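Long-range contacts in SA0254 protein (Staphylococcus aureus subsp. aureus, PDB 2OOI), which is of unknown function but contains a UTRA domain, as in the effector-binding part of GntR-family transcription regulators, and so probably binds a small molecule: residues 22-27 against 82-87; 72-77 against 140-145; 100-105 against 130-135. All coordinates share one frame; numbering follows the deposited sequence.

Contact 1 of 3, residues 22-27 against 82-87; sequences SKVLVF and IAKGSI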
ATOM      1  N   SER B  22      -2.914 -21.770  -5.324  1.00 64.67           N
ATOM      2  CA  SER B  22      -4.102 -21.060  -5.731  1.00 62.65           C
ATOM      3  C   SER B  22      -5.117 -22.032  -6.221  1.00 60.90           C
ATOM      4  O   SER B  22      -4.770 -23.100  -6.662  1.00 61.38           O
ATOM      5  CB  SER B  22      -3.759 -20.015  -6.789  1.00 62.49           C
ATOM      6  OG  SER B  22      -3.828 -20.569  -8.066  1.00 61.69           O
ATOM      7  N   LYS B  23      -6.380 -21.670  -6.107  1.00 59.30           N
ATOM      8  CA  LYS B  23      -7.461 -22.461  -6.658  1.00 57.95           C
ATOM      9  C   LYS B  23      -8.121 -21.645  -7.767  1.00 56.94           C
ATOM     10  O   LYS B  23      -8.551 -20.520  -7.548  1.00 57.25           O
ATOM     11  CB  LYS B  23      -8.462 -22.799  -5.554  1.00 58.25           C
ATOM     12  CG  LYS B  23      -9.809 -23.291  -6.058  1.00 59.20           C
ATOM     13  CD  LYS B  23     -10.691 -23.859  -4.928  1.00 59.76           C
ATOM     14  CE  LYS B  23     -11.821 -24.741  -5.503  1.00 60.65           C
ATOM     15  NZ  LYS B  23     -11.283 -25.901  -6.287  1.00 61.55           N
ATOM     16  N   VAL B  24      -8.191 -22.203  -8.965  1.00 55.73           N
ATOM     17  CA  VAL B  24      -8.760 -21.491 -10.098  1.00 54.75           C
ATOM     18  C   VAL B  24     -10.256 -21.630 -10.023  1.00 54.60           C
ATOM     19  O   VAL B  24     -10.747 -22.738 -10.008  1.00 55.12           O
ATOM     20  CB  VAL B  24      -8.269 -22.039 -11.435  1.00 53.89           C
ATOM     21  CG1 VAL B  24      -9.029 -21.375 -12.582  1.00 52.56           C
ATOM     22  CG2 VAL B  24      -6.754 -21.834 -11.565  1.00 52.25           C
ATOM     23  N   LEU B  25     -10.979 -20.511  -9.958  1.00 54.02           N
ATOM     24  CA  LEU B  25     -12.437 -20.547  -9.837  1.00 52.97           C
ATOM     25  C   LEU B  25     -13.126 -20.431 -11.177  1.00 52.39           C
ATOM     26  O   LEU B  25     -14.188 -20.994 -11.341  1.00 52.37           O
ATOM     27  CB  LEU B  25     -12.940 -19.419  -8.943  1.00 52.33           C
ATOM     28  CG  LEU B  25     -12.425 -19.449  -7.511  1.00 53.18           C
ATOM     29  CD1 LEU B  25     -12.901 -18.215  -6.724  1.00 51.18           C
ATOM     30  CD2 LEU B  25     -12.817 -20.767  -6.820  1.00 51.96           C
ATOM     31  N   VAL B  26     -12.551 -19.642 -12.092  1.00 51.62           N
ATOM     32  CA  VAL B  26     -13.126 -19.346 -13.402  1.00 50.54           C
ATOM     33  C   VAL B  26     -12.008 -19.088 -14.400  1.00 50.27           C
ATOM     34  O   VAL B  26     -11.039 -18.428 -14.080  1.00 49.62           O
ATOM     35  CB  VAL B  26     -14.002 -18.092 -13.380  1.00 49.84           C
ATOM     36  CG1 VAL B  26     -14.286 -17.608 -14.798  1.00 49.41           C
ATOM     37  CG2 VAL B  26     -15.271 -18.349 -12.672  1.00 48.54           C
ATOM     38  N   PHE B  27     -12.149 -19.623 -15.604  1.00 50.71           N
ATOM     39  CA  PHE B  27     -11.246 -19.322 -16.694  1.00 50.95           C
ATOM     40  C   PHE B  27     -12.046 -19.327 -17.969  1.00 51.33           C
ATOM     41  O   PHE B  27     -12.588 -20.345 -18.347  1.00 52.30           O
ATOM     42  CB  PHE B  27     -10.120 -20.338 -16.781  1.00 50.91           C
ATOM     43  CG  PHE B  27      -9.038 -19.947 -17.745  1.00 51.04           C
ATOM     44  CD1 PHE B  27      -7.935 -19.244 -17.318  1.00 52.11           C
ATOM     45  CD2 PHE B  27      -9.134 -20.261 -19.082  1.00 51.21           C
ATOM     46  CE1 PHE B  27      -6.948 -18.873 -18.211  1.00 51.55           C
ATOM     47  CE2 PHE B  27      -8.159 -19.897 -19.957  1.00 50.75           C
ATOM     48  CZ  PHE B  27      -7.071 -19.191 -19.520  1.00 51.47           C
ATOM     49  N   ILE B  82      -2.147 -23.791 -16.471  1.00 56.17           N
ATOM     50  CA  ILE B  82      -0.991 -22.921 -16.273  1.00 56.33           C
ATOM     51  C   ILE B  82      -1.361 -21.921 -15.134  1.00 56.46           C
ATOM     52  O   ILE B  82      -0.530 -21.566 -14.284  1.00 55.48           O
ATOM     53  CB  ILE B  82      -0.404 -22.223 -17.584  1.00 56.21           C
ATOM     54  CG1 ILE B  82       0.129 -23.254 -18.548  1.00 57.42           C
ATOM     55  CG2 ILE B  82       0.645 -21.107 -17.357  1.00 54.99           C
ATOM     56  CD1 ILE B  82       0.467 -22.654 -19.881  1.00 59.24           C
ATOM     57  N   ALA B  83      -2.637 -21.533 -15.102  1.00 57.01           N
ATOM     58  CA  ALA B  83      -3.177 -20.636 -14.073  1.00 57.02           C
ATOM     59  C   ALA B  83      -3.114 -21.169 -12.611  1.00 57.09           C
ATOM     60  O   ALA B  83      -3.250 -20.395 -11.685  1.00 57.41           O
ATOM     61  CB  ALA B  83      -4.601 -20.274 -14.439  1.00 56.95           C
ATOM     62  N   LYS B  84      -2.928 -22.466 -12.397  1.00 56.78           N
ATOM     63  CA  LYS B  84      -2.731 -22.979 -11.038  1.00 57.11           C
ATOM     64  C   LYS B  84      -1.400 -22.503 -10.447  1.00 56.79           C
ATOM     65  O   LYS B  84      -1.313 -22.274  -9.251  1.00 57.93           O
ATOM     66  CB  LYS B  84      -2.784 -24.523 -10.981  1.00 57.67           C
ATOM     67  CG  LYS B  84      -4.148 -25.159 -11.388  1.00 58.39           C
ATOM     68  CD  LYS B  84      -4.001 -26.646 -11.799  1.00 58.82           C
ATOM     69  CE  LYS B  84      -5.358 -27.352 -12.093  1.00 60.07           C
ATOM     70  NZ  LYS B  84      -6.365 -26.447 -12.774  1.00 62.03           N
ATOM     71  N   GLY B  85      -0.364 -22.352 -11.265  1.00 55.98           N
ATOM     72  CA  GLY B  85       0.952 -21.946 -10.769  1.00 55.23           C
ATOM     73  C   GLY B  85       1.211 -20.476 -10.966  1.00 54.90           C
ATOM     74  O   GLY B  85       0.277 -19.687 -11.065  1.00 55.34           O
ATOM     75  N   SER B  86       2.487 -20.106 -11.020  1.00 54.47           N
ATOM     76  CA  SER B  86       2.886 -18.719 -11.239  1.00 54.18           C
ATOM     77  C   SER B  86       2.711 -18.329 -12.684  1.00 53.84           C
ATOM     78  O   SER B  86       3.430 -18.819 -13.558  1.00 53.80           O
ATOM     79  CB  SER B  86       4.350 -18.509 -10.884  1.00 53.98           C
ATOM     80  OG  SER B  86       4.779 -17.217 -11.300  1.00 53.90           O
ATOM     81  N   ILE B  87       1.778 -17.425 -12.938  1.00 53.79           N
ATOM     82  CA  ILE B  87       1.515 -16.981 -14.304  1.00 54.11           C
ATOM     83  C   ILE B  87       2.695 -16.159 -14.788  1.00 54.30           C
ATOM     84  O   ILE B  87       3.075 -16.215 -15.940  1.00 54.91           O
ATOM     85  CB  ILE B  87       0.226 -16.159 -14.390  1.00 53.92           C
ATOM     86  CG1 ILE B  87      -0.967 -17.068 -14.099  1.00 52.85           C
ATOM     87  CG2 ILE B  87       0.112 -15.462 -15.750  1.00 53.40           C
ATOM     88  CD1 ILE B  87      -2.288 -16.330 -13.984  1.00 53.01           C
TER
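S22 and V24 stand one strand repeat apart on the same side of strand 20-30, and both point at the turn through A83 and K84. The hydroxyl of S22 donates to the backbone of that turn, OG lying 3.3 Å from O of K84. It approaches from above the carbonyl plane, 40° out of it, and not on a lone pair. A short hydroxyl suits the place, because it reaches a main-chain oxygen from a strand that runs close by. V24 makes the apolar half of the contact. Its CG1 is anti to the backbone N (chi1 173°), which leaves CG2 as the methyl turned to the turn, 3.9 Å from CB of A83 and 4.2 Å from CG of K84. The small, buried A83 lets the main chain come close to the valine, while K84 offers it only the CG methylene and sends its amine on to a long, weak ion pair with D81. The turn is closed within itself by N of G85 bonding to O of I82. Strand 49-58 lies next to strand 20-30, and its R54 gives A83 O a weak hydrogen bond; a classic beta bulge sets L25 and V26 together opposite E53. Beyond the turn, S86 is the N-cap of helix 87-94, its OG bonding to N of D89.

Contact 2 of 3, residues 72-77 against 140-145; sequences KEIVKY and KPFDSS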
ATOM      1  N   LYS B  72      -4.676 -11.620 -25.059  1.00 48.73           N
ATOM      2  CA  LYS B  72      -4.289 -12.902 -25.637  1.00 49.34           C
ATOM      3  C   LYS B  72      -3.146 -12.736 -26.634  1.00 50.25           C
ATOM      4  O   LYS B  72      -2.222 -13.549 -26.676  1.00 50.24           O
ATOM      5  CB  LYS B  72      -5.486 -13.567 -26.316  1.00 49.49           C
ATOM      6  CG  LYS B  72      -5.201 -14.960 -26.854  1.00 49.41           C
ATOM      7  CD  LYS B  72      -6.398 -15.518 -27.606  1.00 51.67           C
ATOM      8  CE  LYS B  72      -6.108 -16.908 -28.150  1.00 52.37           C
ATOM      9  NZ  LYS B  72      -7.100 -17.319 -29.183  1.00 55.35           N
ATOM     10  N   GLU B  73      -3.217 -11.677 -27.434  1.00 51.29           N
ATOM     11  CA  GLU B  73      -2.218 -11.418 -28.464  1.00 51.07           C
ATOM     12  C   GLU B  73      -0.810 -11.232 -27.892  1.00 50.94           C
ATOM     13  O   GLU B  73       0.155 -11.703 -28.494  1.00 52.17           O
ATOM     14  CB  GLU B  73      -2.631 -10.199 -29.295  1.00 52.10           C
ATOM     15  CG  GLU B  73      -1.663  -9.795 -30.403  1.00 54.16           C
ATOM     16  CD  GLU B  73      -1.450 -10.886 -31.441  1.00 60.57           C
ATOM     17  OE1 GLU B  73      -2.430 -11.608 -31.749  1.00 65.42           O
ATOM     18  OE2 GLU B  73      -0.306 -11.014 -31.957  1.00 63.31           O
ATOM     19  N   ILE B  74      -0.684 -10.580 -26.747  1.00 49.62           N
ATOM     20  CA  ILE B  74       0.622 -10.375 -26.136  1.00 49.51           C
ATOM     21  C   ILE B  74       1.077 -11.598 -25.345  1.00 49.06           C
ATOM     22  O   ILE B  74       2.200 -12.050 -25.462  1.00 48.53           O
ATOM     23  CB  ILE B  74       0.595  -9.133 -25.227  1.00 49.64           C
ATOM     24  CG1 ILE B  74       0.429  -7.885 -26.103  1.00 48.86           C
ATOM     25  CG2 ILE B  74       1.859  -9.057 -24.358  1.00 48.32           C
ATOM     26  CD1 ILE B  74       0.141  -6.645 -25.324  1.00 49.98           C
ATOM     27  N   VAL B  75       0.173 -12.137 -24.552  1.00 49.15           N
ATOM     28  CA  VAL B  75       0.450 -13.279 -23.680  1.00 49.20           C
ATOM     29  C   VAL B  75       0.559 -14.599 -24.475  1.00 49.34           C
ATOM     30  O   VAL B  75       1.135 -15.584 -23.999  1.00 48.19           O
ATOM     31  CB  VAL B  75      -0.667 -13.326 -22.577  1.00 49.48           C
ATOM     32  CG1 VAL B  75      -0.980 -14.711 -22.139  1.00 50.79           C
ATOM     33  CG2 VAL B  75      -0.307 -12.417 -21.387  1.00 46.99           C
ATOM     34  N   LYS B  76      -0.032 -14.605 -25.682  1.00 50.23           N
ATOM     35  CA  LYS B  76       0.091 -15.677 -26.687  1.00 50.37           C
ATOM     36  C   LYS B  76      -0.815 -16.846 -26.378  1.00 50.83           C
ATOM     37  O   LYS B  76      -1.546 -17.314 -27.267  1.00 51.57           O
ATOM     38  CB  LYS B  76       1.520 -16.203 -26.828  1.00 50.84           C
ATOM     39  CG  LYS B  76       2.525 -15.228 -27.404  1.00 51.57           C
ATOM     40  CD  LYS B  76       3.892 -15.839 -27.518  1.00 53.43           C
ATOM     41  CE  LYS B  76       4.885 -14.854 -28.078  1.00 54.29           C
ATOM     42  NZ  LYS B  76       6.244 -15.462 -28.176  1.00 55.39           N
ATOM     43  N   TYR B  77      -0.741 -17.343 -25.141  1.00 50.93           N
ATOM     44  CA  TYR B  77      -1.538 -18.494 -24.712  1.00 51.16           C
ATOM     45  C   TYR B  77      -1.576 -18.700 -23.185  1.00 51.45           C
ATOM     46  O   TYR B  77      -0.581 -18.569 -22.505  1.00 51.01           O
ATOM     47  CB  TYR B  77      -1.056 -19.778 -25.377  1.00 50.72           C
ATOM     48  CG  TYR B  77      -1.854 -21.001 -24.968  1.00 50.69           C
ATOM     49  CD1 TYR B  77      -2.960 -21.416 -25.692  1.00 51.16           C
ATOM     50  CD2 TYR B  77      -1.509 -21.729 -23.846  1.00 51.31           C
ATOM     51  CE1 TYR B  77      -3.679 -22.537 -25.314  1.00 51.30           C
ATOM     52  CE2 TYR B  77      -2.228 -22.841 -23.455  1.00 50.75           C
ATOM     53  CZ  TYR B  77      -3.307 -23.240 -24.187  1.00 50.40           C
ATOM     54  OH  TYR B  77      -3.993 -24.354 -23.787  1.00 49.63           O
ATOM     55  N   LYS B 140       3.368  -1.860 -23.782  1.00 54.69           N
ATOM     56  CA  LYS B 140       2.094  -2.478 -24.161  1.00 54.29           C
ATOM     57  C   LYS B 140       1.449  -3.026 -22.890  1.00 53.23           C
ATOM     58  O   LYS B 140       2.049  -3.820 -22.179  1.00 53.03           O
ATOM     59  CB  LYS B 140       2.295  -3.568 -25.238  1.00 54.43           C
ATOM     60  CG  LYS B 140       2.871  -3.012 -26.575  1.00 55.79           C
ATOM     61  CD  LYS B 140       3.270  -4.116 -27.624  1.00 56.24           C
ATOM     62  CE  LYS B 140       4.124  -3.544 -28.808  1.00 57.25           C
ATOM     63  NZ  LYS B 140       4.960  -4.564 -29.586  1.00 57.56           N
ATOM     64  N   PRO B 141       0.240  -2.572 -22.571  1.00 52.47           N
ATOM     65  CA  PRO B 141      -0.412  -3.064 -21.360  1.00 51.99           C
ATOM     66  C   PRO B 141      -1.004  -4.418 -21.629  1.00 51.30           C
ATOM     67  O   PRO B 141      -1.714  -4.541 -22.592  1.00 51.74           O
ATOM     68  CB  PRO B 141      -1.528  -2.048 -21.127  1.00 52.11           C
ATOM     69  CG  PRO B 141      -1.856  -1.499 -22.482  1.00 53.07           C
ATOM     70  CD  PRO B 141      -0.589  -1.605 -23.308  1.00 52.73           C
ATOM     71  N   PHE B 142      -0.727  -5.438 -20.822  1.00 50.54           N
ATOM     72  CA  PHE B 142      -1.217  -6.773 -21.171  1.00 49.62           C
ATOM     73  C   PHE B 142      -2.059  -7.484 -20.109  1.00 49.38           C
ATOM     74  O   PHE B 142      -2.694  -8.494 -20.417  1.00 48.88           O
ATOM     75  CB  PHE B 142      -0.045  -7.658 -21.579  1.00 49.22           C
ATOM     76  CG  PHE B 142       0.888  -7.964 -20.466  1.00 47.86           C
ATOM     77  CD1 PHE B 142       0.636  -9.004 -19.610  1.00 47.17           C
ATOM     78  CD2 PHE B 142       2.012  -7.190 -20.255  1.00 49.25           C
ATOM     79  CE1 PHE B 142       1.486  -9.281 -18.562  1.00 47.77           C
ATOM     80  CE2 PHE B 142       2.880  -7.459 -19.185  1.00 49.08           C
ATOM     81  CZ  PHE B 142       2.608  -8.506 -18.345  1.00 47.56           C
ATOM     82  N   ASP B 143      -2.082  -6.965 -18.879  1.00 49.31           N
ATOM     83  CA  ASP B 143      -2.740  -7.638 -17.757  1.00 49.12           C
ATOM     84  C   ASP B 143      -3.385  -6.600 -16.874  1.00 49.27           C
ATOM     85  O   ASP B 143      -2.696  -5.724 -16.351  1.00 50.12           O
ATOM     86  CB  ASP B 143      -1.690  -8.414 -16.965  1.00 49.64           C
ATOM     87  CG  ASP B 143      -2.185  -8.931 -15.605  1.00 49.68           C
ATOM     88  OD1 ASP B 143      -3.351  -8.723 -15.219  1.00 51.01           O
ATOM     89  OD2 ASP B 143      -1.372  -9.588 -14.915  1.00 51.91           O
ATOM     90  N   SER B 144      -4.700  -6.710 -16.695  1.00 49.29           N
ATOM     91  CA  SER B 144      -5.469  -5.878 -15.765  1.00 48.97           C
ATOM     92  C   SER B 144      -5.933  -6.727 -14.595  1.00 48.75           C
ATOM     93  O   SER B 144      -6.778  -7.587 -14.768  1.00 48.88           O
ATOM     94  CB  SER B 144      -6.707  -5.320 -16.479  1.00 49.05           C
ATOM     95  OG  SER B 144      -7.495  -4.481 -15.640  1.00 48.75           O
ATOM     96  N   SER B 145      -5.418  -6.469 -13.404  1.00 48.71           N
ATOM     97  CA  SER B 145      -5.731  -7.308 -12.233  1.00 49.33           C
ATOM     98  C   SER B 145      -6.325  -6.556 -11.034  1.00 49.30           C
ATOM     99  O   SER B 145      -5.811  -5.512 -10.591  1.00 48.70           O
ATOM    100  CB  SER B 145      -4.480  -8.071 -11.776  1.00 49.73           C
ATOM    101  OG  SER B 145      -4.238  -9.187 -12.637  1.00 50.87           O
TER
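I74 packs its branched side chain against F142, and this is the close part of a meeting, carried by apolar side chains, between helix 72-75 and the start of strand 141-150. Its CG2 comes to 3.6 Å from CB of F142, and the two side chains cross at about a right angle. With CG1 beside the backbone N (chi1 -68°) and CG2 anti to it, both arms of the isoleucine reach the strand: CG2 sits at the root of the phenylalanine, and CD1 reaches across to 3.8 Å from CB of K140, the two side chains meeting at a slant. The same CD1 lies 3.9 Å from O of P141, so this methyl touches backbone as well as side chain. V75 adds a second touch, CG2 to CD1 of F142 at 4.0 Å, again with the side chains nearly perpendicular. The F142 ring, its CG set between the backbone N and the carbonyl carbon (chi1 67°), leads away from the short helix and packs on L91 of helix 87-94, which V75 also touches. Branched aliphatics suit this seam, since their methyls fit round the base of an aromatic without asking for polar partners. In the fold, helix 72-75 directly follows strand 61-71, which is itself the antiparallel neighbour of strand 141-150, so the helix leaves one strand and folds back on the next. The flank at K140 is looser. There the lysine lends the contact only the base of its side chain, and beyond CG its extended chain carries the amine away from the helix, as fits an exposed residue whose charge is better placed in solvent than against I74.

Contact 3 of 3, residues 100-105 against 130-135; sequences GFSDIF and YHQTFY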
ATOM      1  N   GLY B 100       7.899  -4.903 -18.488  1.00 59.23           N
ATOM      2  CA  GLY B 100       8.530  -3.593 -18.276  1.00 58.79           C
ATOM      3  C   GLY B 100       8.264  -2.921 -16.932  1.00 58.70           C
ATOM      4  O   GLY B 100       9.204  -2.646 -16.177  1.00 59.25           O
ATOM      5  N   PHE B 101       6.991  -2.644 -16.645  1.00 58.05           N
ATOM      6  CA  PHE B 101       6.591  -1.887 -15.453  1.00 57.18           C
ATOM      7  C   PHE B 101       5.108  -2.060 -15.151  1.00 56.53           C
ATOM      8  O   PHE B 101       4.388  -2.679 -15.919  1.00 56.00           O
ATOM      9  CB  PHE B 101       6.898  -0.397 -15.647  1.00 57.28           C
ATOM     10  CG  PHE B 101       6.212   0.233 -16.841  1.00 57.53           C
ATOM     11  CD1 PHE B 101       5.006   0.915 -16.693  1.00 57.39           C
ATOM     12  CD2 PHE B 101       6.791   0.170 -18.111  1.00 57.72           C
ATOM     13  CE1 PHE B 101       4.379   1.520 -17.807  1.00 57.21           C
ATOM     14  CE2 PHE B 101       6.168   0.765 -19.217  1.00 57.10           C
ATOM     15  CZ  PHE B 101       4.965   1.441 -19.060  1.00 56.55           C
ATOM     16  N   SER B 102       4.649  -1.494 -14.037  1.00 56.01           N
ATOM     17  CA  SER B 102       3.233  -1.546 -13.705  1.00 55.36           C
ATOM     18  C   SER B 102       2.748  -0.356 -12.887  1.00 54.92           C
ATOM     19  O   SER B 102       3.548   0.340 -12.246  1.00 55.18           O
ATOM     20  CB  SER B 102       2.922  -2.845 -12.965  1.00 55.70           C
ATOM     21  OG  SER B 102       3.622  -2.915 -11.748  1.00 55.28           O
ATOM     22  N   ASP B 103       1.435  -0.123 -12.958  1.00 53.95           N
ATOM     23  CA  ASP B 103       0.738   0.896 -12.190  1.00 53.55           C
ATOM     24  C   ASP B 103      -0.098   0.213 -11.141  1.00 53.36           C
ATOM     25  O   ASP B 103      -0.919  -0.643 -11.463  1.00 54.28           O
ATOM     26  CB  ASP B 103      -0.200   1.713 -13.083  1.00 52.80           C
ATOM     27  CG  ASP B 103       0.540   2.585 -14.037  1.00 53.15           C
ATOM     28  OD1 ASP B 103       1.526   3.224 -13.602  1.00 51.76           O
ATOM     29  OD2 ASP B 103       0.167   2.596 -15.238  1.00 55.18           O
ATOM     30  N   ILE B 104       0.061   0.618  -9.897  1.00 53.11           N
ATOM     31  CA  ILE B 104      -0.648  -0.004  -8.794  1.00 52.89           C
ATOM     32  C   ILE B 104      -1.562   1.015  -8.131  1.00 53.00           C
ATOM     33  O   ILE B 104      -1.158   2.139  -7.856  1.00 52.79           O
ATOM     34  CB  ILE B 104       0.335  -0.506  -7.776  1.00 52.48           C
ATOM     35  CG1 ILE B 104       1.085  -1.719  -8.322  1.00 52.40           C
ATOM     36  CG2 ILE B 104      -0.380  -0.841  -6.486  1.00 53.64           C
ATOM     37  CD1 ILE B 104       2.410  -1.991  -7.614  1.00 52.07           C
ATOM     38  N   PHE B 105      -2.795   0.614  -7.867  1.00 53.29           N
ATOM     39  CA  PHE B 105      -3.745   1.468  -7.179  1.00 53.84           C
ATOM     40  C   PHE B 105      -4.298   0.684  -6.009  1.00 54.36           C
ATOM     41  O   PHE B 105      -4.666  -0.468  -6.182  1.00 55.15           O
ATOM     42  CB  PHE B 105      -4.880   1.879  -8.122  1.00 54.39           C
ATOM     43  CG  PHE B 105      -4.405   2.585  -9.365  1.00 55.07           C
ATOM     44  CD1 PHE B 105      -4.344   3.975  -9.416  1.00 56.84           C
ATOM     45  CD2 PHE B 105      -3.978   1.868 -10.467  1.00 54.49           C
ATOM     46  CE1 PHE B 105      -3.880   4.640 -10.571  1.00 55.52           C
ATOM     47  CE2 PHE B 105      -3.529   2.524 -11.604  1.00 55.67           C
ATOM     48  CZ  PHE B 105      -3.478   3.916 -11.653  1.00 54.97           C
ATOM     49  N   TYR B 130      -6.974  -3.850  -4.473  1.00 50.23           N
ATOM     50  CA  TYR B 130      -5.690  -3.537  -5.070  1.00 50.93           C
ATOM     51  C   TYR B 130      -5.821  -3.795  -6.569  1.00 51.48           C
ATOM     52  O   TYR B 130      -6.416  -4.785  -6.973  1.00 51.59           O
ATOM     53  CB  TYR B 130      -4.699  -4.477  -4.416  1.00 51.22           C
ATOM     54  CG  TYR B 130      -3.263  -4.498  -4.864  1.00 51.50           C
ATOM     55  CD1 TYR B 130      -2.254  -3.947  -4.067  1.00 50.18           C
ATOM     56  CD2 TYR B 130      -2.890  -5.176  -6.031  1.00 53.18           C
ATOM     57  CE1 TYR B 130      -0.914  -4.030  -4.440  1.00 50.44           C
ATOM     58  CE2 TYR B 130      -1.547  -5.275  -6.411  1.00 51.59           C
ATOM     59  CZ  TYR B 130      -0.573  -4.700  -5.613  1.00 53.14           C
ATOM     60  OH  TYR B 130       0.753  -4.811  -6.002  1.00 55.34           O
ATOM     61  N   HIS B 131      -5.347  -2.869  -7.392  1.00 52.22           N
ATOM     62  CA  HIS B 131      -5.444  -3.009  -8.851  1.00 52.18           C
ATOM     63  C   HIS B 131      -4.072  -2.856  -9.431  1.00 52.26           C
ATOM     64  O   HIS B 131      -3.346  -1.970  -9.036  1.00 51.95           O
ATOM     65  CB  HIS B 131      -6.369  -1.972  -9.507  1.00 52.43           C
ATOM     66  CG  HIS B 131      -6.536  -2.193 -10.981  1.00 53.34           C
ATOM     67  ND1 HIS B 131      -7.585  -2.915 -11.511  1.00 55.60           N
ATOM     68  CD2 HIS B 131      -5.737  -1.870 -12.028  1.00 53.40           C
ATOM     69  CE1 HIS B 131      -7.451  -2.987 -12.822  1.00 54.28           C
ATOM     70  NE2 HIS B 131      -6.332  -2.370 -13.160  1.00 53.58           N
ATOM     71  N   GLN B 132      -3.717  -3.709 -10.378  1.00 52.65           N
ATOM     72  CA  GLN B 132      -2.415  -3.582 -10.996  1.00 53.13           C
ATOM     73  C   GLN B 132      -2.526  -3.708 -12.515  1.00 53.30           C
ATOM     74  O   GLN B 132      -3.181  -4.614 -13.001  1.00 53.94           O
ATOM     75  CB  GLN B 132      -1.460  -4.619 -10.408  1.00 52.85           C
ATOM     76  CG  GLN B 132       0.007  -4.367 -10.768  1.00 53.14           C
ATOM     77  CD  GLN B 132       1.017  -5.104  -9.883  1.00 53.39           C
ATOM     78  OE1 GLN B 132       2.225  -5.027 -10.128  1.00 53.84           O
ATOM     79  NE2 GLN B 132       0.533  -5.808  -8.857  1.00 53.36           N
ATOM     80  N   THR B 133      -1.900  -2.797 -13.260  1.00 53.21           N
ATOM     81  CA  THR B 133      -1.855  -2.921 -14.712  1.00 52.97           C
ATOM     82  C   THR B 133      -0.417  -3.118 -15.126  1.00 53.18           C
ATOM     83  O   THR B 133       0.427  -2.305 -14.779  1.00 52.68           O
ATOM     84  CB  THR B 133      -2.380  -1.697 -15.393  1.00 52.92           C
ATOM     85  OG1 THR B 133      -3.748  -1.527 -15.036  1.00 51.84           O
ATOM     86  CG2 THR B 133      -2.255  -1.829 -16.940  1.00 52.86           C
ATOM     87  N   PHE B 134      -0.146  -4.205 -15.850  1.00 53.11           N
ATOM     88  CA  PHE B 134       1.210  -4.550 -16.243  1.00 53.43           C
ATOM     89  C   PHE B 134       1.452  -4.200 -17.713  1.00 53.60           C
ATOM     90  O   PHE B 134       0.595  -4.433 -18.576  1.00 53.94           O
ATOM     91  CB  PHE B 134       1.457  -6.052 -16.066  1.00 53.63           C
ATOM     92  CG  PHE B 134       1.427  -6.534 -14.631  1.00 53.80           C
ATOM     93  CD1 PHE B 134       2.614  -6.727 -13.923  1.00 53.19           C
ATOM     94  CD2 PHE B 134       0.206  -6.848 -14.003  1.00 54.06           C
ATOM     95  CE1 PHE B 134       2.592  -7.206 -12.586  1.00 53.63           C
ATOM     96  CE2 PHE B 134       0.169  -7.326 -12.677  1.00 52.85           C
ATOM     97  CZ  PHE B 134       1.365  -7.505 -11.967  1.00 53.01           C
ATOM     98  N   TYR B 135       2.632  -3.675 -18.004  1.00 53.45           N
ATOM     99  CA  TYR B 135       2.995  -3.357 -19.361  1.00 53.64           C
ATOM    100  C   TYR B 135       4.235  -4.120 -19.737  1.00 54.09           C
ATOM    101  O   TYR B 135       5.104  -4.371 -18.905  1.00 53.75           O
ATOM    102  CB  TYR B 135       3.281  -1.871 -19.525  1.00 53.69           C
ATOM    103  CG  TYR B 135       2.155  -0.963 -19.114  1.00 53.66           C
ATOM    104  CD1 TYR B 135       1.438  -0.224 -20.056  1.00 53.61           C
ATOM    105  CD2 TYR B 135       1.813  -0.824 -17.782  1.00 53.67           C
ATOM    106  CE1 TYR B 135       0.413   0.615 -19.669  1.00 52.75           C
ATOM    107  CE2 TYR B 135       0.796   0.006 -17.394  1.00 53.65           C
ATOM    108  CZ  TYR B 135       0.105   0.720 -18.340  1.00 53.73           C
ATOM    109  OH  TYR B 135      -0.902   1.535 -17.911  1.00 55.40           O
TER
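Residues 101-105 and 131-135 pair as antiparallel strands, with F101, D103 and F105 forming hydrogen-bonded pairs with Y135, T133 and H131, and at the central pair N of D103 to O of T133 and N of T133 to O of D103 both measure 3.0 Å. The F101 ring stands at the end of this pairing, where a classic beta bulge sets G100 and F101 both opposite Y135, whose O takes a 2.9 Å bond from N of G100 and a weak one from N of F101. Glycine, with no side chain of its own, leaves the space there to that ring. F101 CG sits between the backbone N and the carbonyl carbon (chi1 59°), which brings the ring over Y135 in an offset stack, centroids 4.6 Å apart and planes at 12°, with CB of Y135 also lying over the face of F101. Next to it OD2 of D103 lies 3.1 Å from OH of Y135, carboxylate and ring planes 78° apart. The strands belong to the large antiparallel sheet of the domain, and strand 99-110 is its outermost strand within the chain; S102, I104 and F105 pair with a strand of the second subunit, carrying the sheet across the dimer interface. There D103 OD1 is hydrogen-bonded to Y157 of the second subunit. On the face holding S102, I104, Q132 and F134, OG of S102 donates to OE1 of Q132 at 3.0 Å, giving the amide oxygen of this buried glutamine a polar partner. The glutamine chain is extended and lies side by side with I104, whose CG1 is 3.7 Å from Q132 CD. I104 CG2 meets the Y130 ring off-centre, 4.2 Å from its centroid. On the face of D103, H131 bonds through ND1 to D146 and through NE2 to E40, whose OE2 also holds T133 OG1.

How the contacts relate
All three contacts reach the same antiparallel sheet, contacts 1 and 3 at the two strands outermost within the chain (20-30 and 99-110), their centres about 19 Å apart on opposite sides of the chain's centre. Contact 2 joins contact 3 directly, since strands 141-150 and 126-136 are neighbours: F142 N to F134 O and S145 O to Q132 N, each 2.8 Å, are probable hydrogen bonds. Contacts 1 and 2 do not touch, though their nearest atoms are about 4 Å apart. A bound zinc ion lies about 8 Å from the side chains of S22 and F134 and about 10 Å from that of F142, too far for any of these three to bind it.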